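Hypothetical protein Ta0583 (Thermoplasma acidophilum, PDB 2FSJ) binds ATP and, requiring a nucleoside triphosphate, optimally ATP, polymerizes into bundles of helical filaments as an archaeal relative of actin. Local coordinates at residues R42-S47 with D329-N334. Numbering follows the deposited sequence.
Sequences RIIFPS and DLQFAN
Arg42 reaches over the ring of Phe332 to a salt bridge with Asp329. Arg42 CD stands 3.7 Å from the centroid of the Phe332 ring, almost over its centre, a CH-pi contact on one face. From there the guanidinium grips one carboxylate oxygen with both end nitrogens: Arg42 NH2 meets Asp329 OD1 at 2.8 Å on the syn side, and Arg42 NH1 meets the same OD1 at 2.9 Å on the anti side. Both bonds are moderately bent, the two donors converging on one oxygen. The oxygen lies at the guanidinium edge, near its plane, while the carboxylate is turned 34° from that plane. The Arg42 chain, extended from CG to NE, carries the charge past the ring to Asp329.

At the ring's edge, Phe332 CE1 lies 3.5 Å from the carbonyl O of Ile43, near the ring plane. Phe332 CZ also packs against Ile44 CB, an apolar contact of 3.7 Å. With CG1 anti to the backbone N (chi1 -177°), Ile44 extends CD1 to 3.9 Å from Gln331 NE2, an apolar end against the amide.

Farther out, Tyr178 OH hydrogen-bonds Asp329 OD2, the carboxylate oxygen not gripped by Arg42, and the backbone bond from Phe332 N to Asp329 O (3.0 Å) closes the turn leading into helix 333-343. Strand 32-36 pairs with strand 42-52, and its Asp32, an ATP-site residue, touches both Ile44 and Gln331.

Replacing Arg42 by an alanine is likely to leave Asp329 OD1 without its charged mate and to remove the methylene packed over the Phe332 ring. Charge pairing and aromatic packing thus join the N-terminal actin-like sheet to the turn bearing Gln331, itself part of the ATP-binding site.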
ATOM      1  N   ARG A  42     -13.997  -4.928   3.648  1.00 15.38           N
ATOM      2  CA  ARG A  42     -12.603  -4.691   3.346  1.00 16.04           C
ATOM      3  C   ARG A  42     -11.786  -5.939   3.701  1.00 17.04           C
ATOM      4  O   ARG A  42     -12.109  -6.648   4.675  1.00 18.30           O
ATOM      5  CB  ARG A  42     -12.071  -3.524   4.156  1.00 15.60           C
ATOM      6  CG  ARG A  42     -12.766  -2.203   3.940  1.00 15.00           C
ATOM      7  CD  ARG A  42     -12.183  -1.159   4.786  1.00 15.76           C
ATOM      8  NE  ARG A  42     -12.985   0.046   4.776  1.00 17.17           N
ATOM      9  CZ  ARG A  42     -12.667   1.189   5.389  1.00 16.93           C
ATOM     10  NH1 ARG A  42     -11.535   1.325   6.005  1.00 19.16           N
ATOM     11  NH2 ARG A  42     -13.512   2.228   5.334  1.00 20.69           N
ATOM     12  N   ILE A  43     -10.696  -6.156   2.947  1.00 15.98           N
ATOM     13  CA  ILE A  43      -9.715  -7.204   3.201  1.00 15.36           C
ATOM     14  C   ILE A  43      -8.313  -6.566   3.147  1.00 12.93           C
ATOM     15  O   ILE A  43      -8.029  -5.719   2.282  1.00 11.11           O
ATOM     16  CB  ILE A  43      -9.843  -8.297   2.107  1.00 16.30           C
ATOM     17  CG1 ILE A  43     -11.207  -9.015   2.172  1.00 20.15           C
ATOM     18  CG2 ILE A  43      -8.726  -9.328   2.172  1.00 18.65           C
ATOM     19  CD1 ILE A  43     -11.871  -9.036   0.846  1.00 24.25           C
ATOM     20  N   ILE A  44      -7.445  -6.965   4.045  1.00 11.71           N
ATOM     21  CA  ILE A  44      -6.047  -6.610   3.960  1.00 13.43           C
ATOM     22  C   ILE A  44      -5.189  -7.792   4.384  1.00 13.13           C
ATOM     23  O   ILE A  44      -5.469  -8.411   5.382  1.00 12.43           O
ATOM     24  CB  ILE A  44      -5.722  -5.336   4.810  1.00 13.54           C
ATOM     25  CG1 ILE A  44      -4.278  -4.927   4.645  1.00 14.26           C
ATOM     26  CG2 ILE A  44      -6.073  -5.547   6.363  1.00 16.64           C
ATOM     27  CD1 ILE A  44      -3.944  -3.568   5.280  1.00 17.01           C
ATOM     28  N   PHE A  45      -4.115  -8.061   3.654  1.00 12.79           N
ATOM     29  CA  PHE A  45      -3.187  -9.093   4.050  1.00 12.70           C
ATOM     30  C   PHE A  45      -1.811  -8.734   3.536  1.00 11.71           C
ATOM     31  O   PHE A  45      -1.697  -8.015   2.557  1.00 12.18           O
ATOM     32  CB  PHE A  45      -3.609 -10.501   3.539  1.00 12.67           C
ATOM     33  CG  PHE A  45      -3.831 -10.581   2.008  1.00 10.74           C
ATOM     34  CD1 PHE A  45      -2.812 -10.765   1.146  1.00 12.71           C
ATOM     35  CD2 PHE A  45      -5.114 -10.517   1.509  1.00 13.33           C
ATOM     36  CE1 PHE A  45      -3.025 -10.873  -0.213  1.00 14.02           C
ATOM     37  CE2 PHE A  45      -5.348 -10.556   0.157  1.00 13.57           C
ATOM     38  CZ  PHE A  45      -4.295 -10.735  -0.709  1.00 14.73           C
ATOM     39  N   PRO A  46      -0.755  -9.228   4.188  1.00 11.70           N
ATOM     40  CA  PRO A  46       0.608  -8.947   3.752  1.00 11.85           C
ATOM     41  C   PRO A  46       0.900  -9.329   2.302  1.00 11.43           C
ATOM     42  O   PRO A  46       0.474 -10.409   1.855  1.00 11.49           O
ATOM     43  CB  PRO A  46       1.498  -9.755   4.751  1.00 12.57           C
ATOM     44  CG  PRO A  46       0.625  -9.991   5.961  1.00 13.51           C
ATOM     45  CD  PRO A  46      -0.790 -10.063   5.401  1.00 13.08           C
ATOM     46  N   SER A  47       1.609  -8.456   1.583  1.00 10.40           N
ATOM     47  CA  SER A  47       2.005  -8.687   0.187  1.00 11.35           C
ATOM     48  C   SER A  47       3.183  -9.657   0.096  1.00 10.74           C
ATOM     49  O   SER A  47       4.261  -9.303  -0.315  1.00 12.82           O
ATOM     50  CB  SER A  47       2.369  -7.366  -0.532  1.00 11.26           C
ATOM     51  OG  SER A  47       1.218  -6.599  -0.690  1.00 11.70           O
ATOM     52  N   ASP A 329      -9.194   4.075   8.351  1.00 32.84           N
ATOM     53  CA  ASP A 329      -9.085   4.363   6.908  1.00 31.41           C
ATOM     54  C   ASP A 329      -7.662   4.551   6.340  1.00 29.39           C
ATOM     55  O   ASP A 329      -7.534   4.537   5.106  1.00 28.10           O
ATOM     56  CB  ASP A 329      -9.955   5.598   6.531  1.00 31.58           C
ATOM     57  CG  ASP A 329     -11.487   5.316   6.494  1.00 33.01           C
ATOM     58  OD1 ASP A 329     -11.956   4.157   6.574  1.00 34.66           O
ATOM     59  OD2 ASP A 329     -12.357   6.233   6.365  1.00 35.39           O
ATOM     60  N   LEU A 330      -6.603   4.730   7.157  1.00 26.59           N
ATOM     61  CA  LEU A 330      -5.263   5.073   6.635  1.00 25.51           C
ATOM     62  C   LEU A 330      -4.671   4.149   5.562  1.00 23.94           C
ATOM     63  O   LEU A 330      -3.934   4.592   4.671  1.00 23.49           O
ATOM     64  CB  LEU A 330      -4.183   5.056   7.742  1.00 26.29           C
ATOM     65  CG  LEU A 330      -3.829   6.303   8.555  1.00 27.69           C
ATOM     66  CD1 LEU A 330      -2.799   5.915   9.635  1.00 26.22           C
ATOM     67  CD2 LEU A 330      -3.346   7.435   7.711  1.00 28.15           C
ATOM     68  N   GLN A 331      -4.874   2.853   5.776  1.00 22.21           N
ATOM     69  CA  GLN A 331      -4.319   1.830   4.912  1.00 21.72           C
ATOM     70  C   GLN A 331      -5.209   1.638   3.709  1.00 18.24           C
ATOM     71  O   GLN A 331      -4.790   1.092   2.726  1.00 19.44           O
ATOM     72  CB  GLN A 331      -4.149   0.507   5.687  1.00 22.88           C
ATOM     73  CG  GLN A 331      -3.035   0.637   6.765  1.00 28.35           C
ATOM     74  CD  GLN A 331      -1.829  -0.321   6.656  1.00 34.09           C
ATOM     75  OE1 GLN A 331      -1.280  -0.719   7.697  1.00 41.89           O
ATOM     76  NE2 GLN A 331      -1.381  -0.638   5.444  1.00 31.86           N
ATOM     77  N   PHE A 332      -6.433   2.125   3.786  1.00 15.15           N
ATOM     78  CA  PHE A 332      -7.425   1.865   2.767  1.00 13.83           C
ATOM     79  C   PHE A 332      -7.801   3.044   1.901  1.00 11.74           C
ATOM     80  O   PHE A 332      -8.576   2.887   0.945  1.00  9.92           O
ATOM     81  CB  PHE A 332      -8.698   1.358   3.449  1.00 13.57           C
ATOM     82  CG  PHE A 332      -8.582  -0.066   3.933  1.00 16.51           C
ATOM     83  CD1 PHE A 332      -8.677  -1.131   3.044  1.00 17.55           C
ATOM     84  CD2 PHE A 332      -8.394  -0.332   5.295  1.00 22.77           C
ATOM     85  CE1 PHE A 332      -8.564  -2.441   3.503  1.00 18.92           C
ATOM     86  CE2 PHE A 332      -8.318  -1.662   5.750  1.00 23.02           C
ATOM     87  CZ  PHE A 332      -8.371  -2.691   4.832  1.00 19.49           C
ATOM     88  N   ALA A 333      -7.305   4.221   2.228  1.00 11.13           N
ATOM     89  CA  ALA A 333      -7.843   5.432   1.604  1.00 12.01           C
ATOM     90  C   ALA A 333      -7.719   5.391   0.093  1.00 10.88           C
ATOM     91  O   ALA A 333      -8.666   5.769  -0.647  1.00 12.70           O
ATOM     92  CB  ALA A 333      -7.184   6.708   2.202  1.00 12.98           C
ATOM     93  N   ASN A 334      -6.558   4.969  -0.424  1.00 10.58           N
ATOM     94  CA  ASN A 334      -6.397   4.877  -1.889  1.00 10.59           C
ATOM     95  C   ASN A 334      -7.354   3.869  -2.473  1.00 10.38           C
ATOM     96  O   ASN A 334      -8.017   4.148  -3.483  1.00  9.61           O
ATOM     97  CB  ASN A 334      -4.948   4.550  -2.295  1.00  9.69           C
ATOM     98  CG  ASN A 334      -4.035   5.785  -2.292  1.00 11.71           C
ATOM     99  OD1 ASN A 334      -2.922   5.780  -1.712  1.00 16.02           O
ATOM    100  ND2 ASN A 334      -4.464   6.812  -2.991  1.00  8.64           N
TER